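Local coordinates for protein PrgA (Enterococcus faecalis, PDB 6Z9K) that provides surface exclusion that protects enterococcal cells against unwanted conjugation, as a cell-wall-anchored protein reaching far outside the cell, this piece being its CAP domain, which binds a magnesium ion, at residues G15-D27 with L175-H187. Residues are numbered along the deposited sequence; the frame is centred on the assembly and turned at random.
Sequences GINLPPKFSADYD and LFDDGRLGYSHLH
Asp27 carries its CG between its own backbone N and carbonyl carbon (chi1 56°), which turns the short carboxylate onto His187, while Phe22, with CG anti to its backbone N (chi1 -169°), turns a face of its ring toward the edge of Phe176. His187 NE2 donates to Asp27 OD1 at 2.8 Å in a nearly straight bond that lies in the imidazole plane and meets the oxygen on its syn side, though tilted out of the carboxylate plane. The CB of the same aspartate lies over one face of the Tyr183 ring in a CH-pi contact, 3.5 Å from the centroid, as Gly179, slim enough to come close, covers the opposite face. The Phe176 and Phe22 planes stand at 67°; the Phe176 edge also meets Ile16 CG2 at CE2 (3.5 Å), and Pro19 CD lies 3.6 Å from Phe176 CE1, branched and cyclic apolar groups that suit the ring's apolar surroundings. Leu186 CD2 packs 3.6 Å from Tyr26 CE2. The hydroxyls of Tyr26 and Tyr183 both hydrogen-bond Glu39, and a water links Tyr26 OH to Asp178 N. Asp178 OD1 accepts a hydrogen bond from ND1 of His185, a magnesium-site residue. Residues 15-27 thus strap the end of helix 160-176 and the start of helix 184-189, with helices 32-45 and 70-90 packing around Pro19, Leu18 and Phe22.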
ATOM      1  N   GLY A  15      10.831   8.018   0.339  1.00 20.26           N
ATOM      2  CA  GLY A  15      10.849   7.359  -0.974  1.00 19.71           C
ATOM      3  C   GLY A  15      11.594   6.038  -0.904  1.00 19.74           C
ATOM      4  O   GLY A  15      12.625   5.919  -0.192  1.00 19.77           O
ATOM      5  N   ILE A  16      11.093   5.064  -1.630  1.00 18.87           N
ATOM      6  CA  ILE A  16      11.723   3.735  -1.703  1.00 19.34           C
ATOM      7  C   ILE A  16      12.924   3.815  -2.628  1.00 19.63           C
ATOM      8  O   ILE A  16      12.807   4.325  -3.774  1.00 20.86           O
ATOM      9  CB  ILE A  16      10.690   2.670  -2.105  1.00 20.15           C
ATOM     10  CG1 ILE A  16       9.600   2.613  -1.030  1.00 22.11           C
ATOM     11  CG2 ILE A  16      11.363   1.319  -2.278  1.00 20.49           C
ATOM     12  CD1 ILE A  16       8.375   1.948  -1.515  1.00 24.56           C
ATOM     13  N   ASN A  17      14.029   3.288  -2.178  1.00 18.27           N
ATOM     14  CA  ASN A  17      15.279   3.365  -2.985  1.00 19.55           C
ATOM     15  C   ASN A  17      15.336   2.180  -3.944  1.00 19.37           C
ATOM     16  O   ASN A  17      15.304   1.026  -3.472  1.00 20.24           O
ATOM     17  CB  ASN A  17      16.483   3.364  -2.063  1.00 19.77           C
ATOM     18  CG  ASN A  17      16.455   4.538  -1.110  1.00 21.30           C
ATOM     19  OD1 ASN A  17      16.352   5.677  -1.573  1.00 22.00           O
ATOM     20  ND2 ASN A  17      16.486   4.264   0.191  1.00 21.62           N
ATOM     21  N   LEU A  18      15.338   2.436  -5.251  1.00 18.71           N
ATOM     22  CA  LEU A  18      15.265   1.321  -6.206  1.00 18.41           C
ATOM     23  C   LEU A  18      16.675   0.856  -6.484  1.00 17.71           C
ATOM     24  O   LEU A  18      17.607   1.639  -6.675  1.00 19.73           O
ATOM     25  CB  LEU A  18      14.567   1.708  -7.507  1.00 18.75           C
ATOM     26  CG  LEU A  18      13.143   2.209  -7.339  1.00 19.50           C
ATOM     27  CD1 LEU A  18      12.520   2.485  -8.695  1.00 19.79           C
ATOM     28  CD2 LEU A  18      12.303   1.242  -6.542  1.00 20.08           C
ATOM     29  N   PRO A  19      16.857  -0.466  -6.577  1.00 17.09           N
ATOM     30  CA  PRO A  19      18.159  -1.036  -6.918  1.00 17.78           C
ATOM     31  C   PRO A  19      18.367  -1.038  -8.421  1.00 17.73           C
ATOM     32  O   PRO A  19      17.403  -0.958  -9.199  1.00 18.34           O
ATOM     33  CB  PRO A  19      18.012  -2.480  -6.436  1.00 17.72           C
ATOM     34  CG  PRO A  19      16.560  -2.780  -6.661  1.00 16.93           C
ATOM     35  CD  PRO A  19      15.842  -1.494  -6.295  1.00 16.65           C
ATOM     36  N   PRO A  20      19.622  -1.170  -8.888  1.00 18.13           N
ATOM     37  CA  PRO A  20      19.856  -1.396 -10.308  1.00 18.89           C
ATOM     38  C   PRO A  20      19.152  -2.646 -10.814  1.00 18.23           C
ATOM     39  O   PRO A  20      18.997  -3.615 -10.049  1.00 18.16           O
ATOM     40  CB  PRO A  20      21.386  -1.563 -10.402  1.00 19.08           C
ATOM     41  CG  PRO A  20      21.921  -0.932  -9.141  1.00 18.81           C
ATOM     42  CD  PRO A  20      20.852  -1.230  -8.096  1.00 18.20           C
ATOM     43  N   LYS A  21      18.671  -2.585 -12.051  1.00 18.03           N
ATOM     44  CA  LYS A  21      17.998  -3.689 -12.767  1.00 18.82           C
ATOM     45  C   LYS A  21      16.606  -3.942 -12.237  1.00 18.08           C
ATOM     46  O   LYS A  21      15.961  -4.865 -12.706  1.00 18.06           O
ATOM     47  CB  LYS A  21      18.800  -4.993 -12.721  1.00 19.27           C
ATOM     48  CG  LYS A  21      20.223  -4.818 -13.183  1.00 20.14           C
ATOM     49  CD  LYS A  21      20.881  -6.151 -13.317  1.00 20.83           C
ATOM     50  CE  LYS A  21      22.364  -6.015 -13.425  1.00 21.57           C
ATOM     51  NZ  LYS A  21      23.049  -7.324 -13.515  1.00 21.87           N
ATOM     52  N   PHE A  22      16.038  -3.030 -11.466  1.00 17.25           N
ATOM     53  CA  PHE A  22      14.638  -3.183 -11.029  1.00 17.56           C
ATOM     54  C   PHE A  22      13.677  -3.028 -12.203  1.00 18.27           C
ATOM     55  O   PHE A  22      13.917  -2.213 -13.097  1.00 18.64           O
ATOM     56  CB  PHE A  22      14.313  -2.193  -9.913  1.00 17.03           C
ATOM     57  CG  PHE A  22      12.976  -2.478  -9.254  1.00 16.71           C
ATOM     58  CD1 PHE A  22      12.777  -3.642  -8.525  1.00 16.75           C
ATOM     59  CD2 PHE A  22      11.914  -1.596  -9.354  1.00 17.93           C
ATOM     60  CE1 PHE A  22      11.569  -3.890  -7.882  1.00 17.25           C
ATOM     61  CE2 PHE A  22      10.683  -1.889  -8.777  1.00 17.16           C
ATOM     62  CZ  PHE A  22      10.541  -3.005  -8.008  1.00 16.85           C
ATOM     63  N   SER A  23      12.619  -3.840 -12.207  1.00 17.95           N
ATOM     64  CA  SER A  23      11.505  -3.761 -13.177  1.00 18.64           C
ATOM     65  C   SER A  23      10.311  -4.466 -12.562  1.00 18.58           C
ATOM     66  O   SER A  23      10.500  -5.143 -11.540  1.00 20.40           O
ATOM     67  CB  SER A  23      11.861  -4.387 -14.496  1.00 19.67           C
ATOM     68  OG  SER A  23      11.974  -5.788 -14.348  1.00 21.31           O
ATOM     69  N   ALA A  24       9.136  -4.247 -13.131  1.00 20.01           N
ATOM     70  CA  ALA A  24       7.888  -4.814 -12.602  1.00 20.21           C
ATOM     71  C   ALA A  24       7.909  -6.345 -12.758  1.00 22.60           C
ATOM     72  O   ALA A  24       7.122  -6.996 -12.069  1.00 23.77           O
ATOM     73  CB  ALA A  24       6.723  -4.181 -13.316  1.00 20.95           C
ATOM     74  N   ASP A  25       8.849  -6.887 -13.528  1.00 23.48           N
ATOM     75  CA  ASP A  25       8.877  -8.348 -13.808  1.00 25.33           C
ATOM     76  C   ASP A  25      10.305  -8.851 -13.644  1.00 23.48           C
ATOM     77  O   ASP A  25      10.707  -9.799 -14.359  1.00 23.97           O
ATOM     78  CB  ASP A  25       8.286  -8.630 -15.193  1.00 27.96           C
ATOM     79  CG  ASP A  25       8.930  -7.887 -16.331  1.00 32.06           C
ATOM     80  OD1 ASP A  25       9.782  -7.033 -16.037  1.00 34.12           O
ATOM     81  OD2 ASP A  25       8.616  -8.214 -17.523  1.00 38.74           O
ATOM     82  N   TYR A  26      11.057  -8.291 -12.704  1.00 20.64           N
ATOM     83  CA  TYR A  26      12.486  -8.657 -12.544  1.00 20.11           C
ATOM     84  C   TYR A  26      12.607 -10.171 -12.262  1.00 20.74           C
ATOM     85  O   TYR A  26      13.670 -10.766 -12.538  1.00 19.77           O
ATOM     86  CB  TYR A  26      13.162  -7.796 -11.479  1.00 19.75           C
ATOM     87  CG  TYR A  26      12.860  -8.121 -10.030  1.00 19.18           C
ATOM     88  CD1 TYR A  26      13.481  -9.186  -9.382  1.00 19.10           C
ATOM     89  CD2 TYR A  26      12.045  -7.287  -9.291  1.00 18.26           C
ATOM     90  CE1 TYR A  26      13.228  -9.463  -8.049  1.00 20.45           C
ATOM     91  CE2 TYR A  26      11.770  -7.569  -7.955  1.00 18.57           C
ATOM     92  CZ  TYR A  26      12.382  -8.644  -7.333  1.00 19.09           C
ATOM     93  OH  TYR A  26      12.158  -8.894  -5.997  1.00 20.26           O
ATOM     94  N   ASP A  27      11.573 -10.760 -11.651  1.00 20.79           N
ATOM     95  CA  ASP A  27      11.620 -12.198 -11.263  1.00 22.13           C
ATOM     96  C   ASP A  27      11.752 -13.108 -12.495  1.00 23.60           C
ATOM     97  O   ASP A  27      12.229 -14.279 -12.333  1.00 24.77           O
ATOM     98  CB  ASP A  27      10.389 -12.549 -10.405  1.00 22.04           C
ATOM     99  CG  ASP A  27       9.108 -12.201 -11.117  1.00 22.94           C
ATOM    100  OD1 ASP A  27       8.855 -11.000 -11.330  1.00 22.60           O
ATOM    101  OD2 ASP A  27       8.325 -13.146 -11.393  1.00 24.97           O
ATOM    102  N   LEU A 175       7.815  -5.282  -2.825  1.00 17.37           N
ATOM    103  CA  LEU A 175       8.583  -4.955  -4.058  1.00 17.60           C
ATOM    104  C   LEU A 175       9.870  -5.783  -4.141  1.00 18.43           C
ATOM    105  O   LEU A 175      10.286  -6.046  -5.279  1.00 18.45           O
ATOM    106  CB  LEU A 175       8.916  -3.469  -4.051  1.00 17.70           C
ATOM    107  CG  LEU A 175       7.717  -2.556  -4.133  1.00 17.83           C
ATOM    108  CD1 LEU A 175       8.138  -1.113  -3.888  1.00 18.80           C
ATOM    109  CD2 LEU A 175       7.042  -2.646  -5.470  1.00 19.39           C
ATOM    110  N   PHE A 176      10.530  -6.124  -3.039  1.00 17.88           N
ATOM    111  CA  PHE A 176      11.905  -6.679  -3.094  1.00 18.89           C
ATOM    112  C   PHE A 176      12.077  -8.024  -2.396  1.00 19.87           C
ATOM    113  O   PHE A 176      13.200  -8.532  -2.430  1.00 21.09           O
ATOM    114  CB  PHE A 176      12.914  -5.679  -2.527  1.00 18.16           C
ATOM    115  CG  PHE A 176      12.785  -4.301  -3.077  1.00 18.90           C
ATOM    116  CD1 PHE A 176      12.870  -4.059  -4.450  1.00 18.39           C
ATOM    117  CD2 PHE A 176      12.693  -3.225  -2.220  1.00 18.90           C
ATOM    118  CE1 PHE A 176      12.756  -2.769  -4.939  1.00 19.12           C
ATOM    119  CE2 PHE A 176      12.573  -1.949  -2.719  1.00 19.39           C
ATOM    120  CZ  PHE A 176      12.627  -1.706  -4.072  1.00 19.29           C
ATOM    121  N   ASP A 177      11.043  -8.571  -1.737  1.00 19.45           N
ATOM    122  CA  ASP A 177      11.236  -9.824  -0.980  1.00 21.23           C
ATOM    123  C   ASP A 177      10.001 -10.686  -1.125  1.00 20.39           C
ATOM    124  O   ASP A 177       9.634 -11.340  -0.145  1.00 22.51           O
ATOM    125  CB  ASP A 177      11.598  -9.538   0.471  1.00 23.42           C
ATOM    126  CG  ASP A 177      12.127 -10.758   1.169  1.00 25.07           C
ATOM    127  OD1 ASP A 177      12.662 -11.644   0.459  1.00 25.70           O
ATOM    128  OD2 ASP A 177      11.997 -10.794   2.396  1.00 28.05           O
ATOM    129  N   ASP A 178       9.404 -10.712  -2.318  1.00 18.86           N
ATOM    130  CA  ASP A 178       8.090 -11.378  -2.530  1.00 19.19           C
ATOM    131  C   ASP A 178       8.255 -12.764  -3.148  1.00 19.80           C
ATOM    132  O   ASP A 178       7.289 -13.273  -3.623  1.00 20.35           O
ATOM    133  CB  ASP A 178       7.221 -10.537  -3.448  1.00 18.43           C
ATOM    134  CG  ASP A 178       5.750 -10.721  -3.323  1.00 18.61           C
ATOM    135  OD1 ASP A 178       5.323 -10.990  -2.165  1.00 19.23           O
ATOM    136  OD2 ASP A 178       5.046 -10.578  -4.353  1.00 20.23           O
ATOM    137  N   GLY A 179       9.440 -13.345  -3.163  1.00 21.41           N
ATOM    138  CA  GLY A 179       9.699 -14.578  -3.946  1.00 24.34           C
ATOM    139  C   GLY A 179       9.074 -15.798  -3.293  1.00 26.04           C
ATOM    140  O   GLY A 179       8.772 -16.752  -4.022  1.00 27.83           O
ATOM    141  N   ARG A 180       8.857 -15.793  -1.981  1.00 27.42           N
ATOM    142  CA  ARG A 180       8.235 -16.975  -1.322  1.00 29.98           C
ATOM    143  C   ARG A 180       6.717 -16.968  -1.558  1.00 28.34           C
ATOM    144  O   ARG A 180       6.054 -17.953  -1.204  1.00 31.14           O
ATOM    145  CB  ARG A 180       8.694 -17.044   0.133  1.00 32.33           C
ATOM    146  CG  ARG A 180      10.190 -17.306   0.279  1.00 34.79           C
ATOM    147  CD  ARG A 180      10.719 -17.203   1.716  1.00 38.36           C
ATOM    148  NE  ARG A 180      10.373 -15.912   2.325  1.00 38.38           N
ATOM    149  CZ  ARG A 180      10.990 -14.745   2.066  1.00 37.20           C
ATOM    150  NH1 ARG A 180      10.546 -13.634   2.635  1.00 34.40           N
ATOM    151  NH2 ARG A 180      12.014 -14.688   1.215  1.00 35.39           N
ATOM    152  N   LEU A 181       6.190 -15.967  -2.254  1.00 27.65           N
ATOM    153  CA  LEU A 181       4.736 -15.784  -2.518  1.00 28.52           C
ATOM    154  C   LEU A 181       4.532 -15.641  -4.032  1.00 27.61           C
ATOM    155  O   LEU A 181       3.489 -15.014  -4.494  1.00 30.14           O
ATOM    156  CB  LEU A 181       4.288 -14.551  -1.725  1.00 29.72           C
ATOM    157  CG  LEU A 181       4.308 -14.700  -0.197  1.00 32.97           C
ATOM    158  CD1 LEU A 181       4.131 -13.350   0.477  1.00 31.71           C
ATOM    159  CD2 LEU A 181       3.242 -15.686   0.276  1.00 33.75           C
ATOM    160  N   GLY A 182       5.543 -16.111  -4.772  1.00 25.70           N
ATOM    161  CA  GLY A 182       5.580 -16.152  -6.238  1.00 25.38           C
ATOM    162  C   GLY A 182       5.485 -14.789  -6.881  1.00 23.44           C
ATOM    163  O   GLY A 182       4.909 -14.695  -7.963  1.00 23.57           O
ATOM    164  N   TYR A 183       5.946 -13.740  -6.195  1.00 21.57           N
ATOM    165  CA  TYR A 183       5.919 -12.358  -6.729  1.00 20.12           C
ATOM    166  C   TYR A 183       4.524 -11.877  -7.102  1.00 19.64           C
ATOM    167  O   TYR A 183       4.448 -10.913  -7.840  1.00 19.40           O
ATOM    168  CB  TYR A 183       6.889 -12.311  -7.916  1.00 20.93           C
ATOM    169  CG  TYR A 183       8.311 -12.593  -7.489  1.00 21.08           C
ATOM    170  CD1 TYR A 183       9.038 -11.628  -6.815  1.00 20.93           C
ATOM    171  CD2 TYR A 183       8.905 -13.819  -7.688  1.00 22.03           C
ATOM    172  CE1 TYR A 183      10.323 -11.861  -6.364  1.00 21.30           C
ATOM    173  CE2 TYR A 183      10.211 -14.061  -7.265  1.00 22.92           C
ATOM    174  CZ  TYR A 183      10.925 -13.075  -6.598  1.00 22.24           C
ATOM    175  OH  TYR A 183      12.187 -13.326  -6.132  1.00 23.04           O
ATOM    176  N   SER A 184       3.454 -12.416  -6.499  1.00 19.54           N
ATOM    177  CA  SER A 184       2.089 -11.908  -6.793  1.00 20.89           C
ATOM    178  C   SER A 184       1.956 -10.445  -6.373  1.00 18.35           C
ATOM    179  O   SER A 184       1.235  -9.665  -7.051  1.00 17.61           O
ATOM    180  CB  SER A 184       1.054 -12.772  -6.140  1.00 24.53           C
ATOM    181  OG  SER A 184       1.338 -12.840  -4.777  1.00 29.64           O
ATOM    182  N   HIS A 185       2.549 -10.052  -5.252  1.00 18.15           N
ATOM    183  CA  HIS A 185       2.375  -8.656  -4.757  1.00 17.62           C
ATOM    184  C   HIS A 185       3.215  -7.661  -5.555  1.00 17.44           C
ATOM    185  O   HIS A 185       2.734  -6.570  -5.894  1.00 17.63           O
ATOM    186  CB  HIS A 185       2.810  -8.522  -3.308  1.00 18.93           C
ATOM    187  CG  HIS A 185       2.105  -9.501  -2.452  1.00 21.45           C
ATOM    188  ND1 HIS A 185       2.697 -10.683  -2.057  1.00 23.93           N
ATOM    189  CD2 HIS A 185       0.827  -9.546  -2.042  1.00 22.78           C
ATOM    190  CE1 HIS A 185       1.805 -11.408  -1.379  1.00 24.87           C
ATOM    191  NE2 HIS A 185       0.640 -10.731  -1.341  1.00 25.56           N
ATOM    192  N   LEU A 186       4.438  -8.042  -5.860  1.00 17.70           N
ATOM    193  CA  LEU A 186       5.248  -7.237  -6.819  1.00 17.19           C
ATOM    194  C   LEU A 186       4.415  -6.954  -8.078  1.00 16.97           C
ATOM    195  O   LEU A 186       4.302  -5.756  -8.513  1.00 17.13           O
ATOM    196  CB  LEU A 186       6.547  -7.958  -7.154  1.00 17.78           C
ATOM    197  CG  LEU A 186       7.306  -7.357  -8.333  1.00 17.91           C
ATOM    198  CD1 LEU A 186       7.946  -6.055  -7.932  1.00 17.85           C
ATOM    199  CD2 LEU A 186       8.355  -8.333  -8.842  1.00 19.44           C
ATOM    200  N   HIS A 187       3.880  -8.005  -8.718  1.00 17.94           N
ATOM    201  CA  HIS A 187       3.149  -7.864  -9.989  1.00 18.87           C
ATOM    202  C   HIS A 187       1.893  -7.028  -9.795  1.00 18.25           C
ATOM    203  O   HIS A 187       1.563  -6.185 -10.645  1.00 19.12           O
ATOM    204  CB  HIS A 187       2.824  -9.252 -10.558  1.00 19.24           C
ATOM    205  CG  HIS A 187       4.057 -10.035 -10.838  1.00 20.96           C
ATOM    206  ND1 HIS A 187       4.028 -11.405 -11.000  1.00 21.55           N
ATOM    207  CD2 HIS A 187       5.353  -9.654 -10.903  1.00 22.02           C
ATOM    208  CE1 HIS A 187       5.251 -11.838 -11.186  1.00 23.64           C
ATOM    209  NE2 HIS A 187       6.098 -10.784 -11.153  1.00 24.05           N
TER
HETATM  210  O   HOH W   1       9.573  -8.895  -4.770  1.00 17.95           O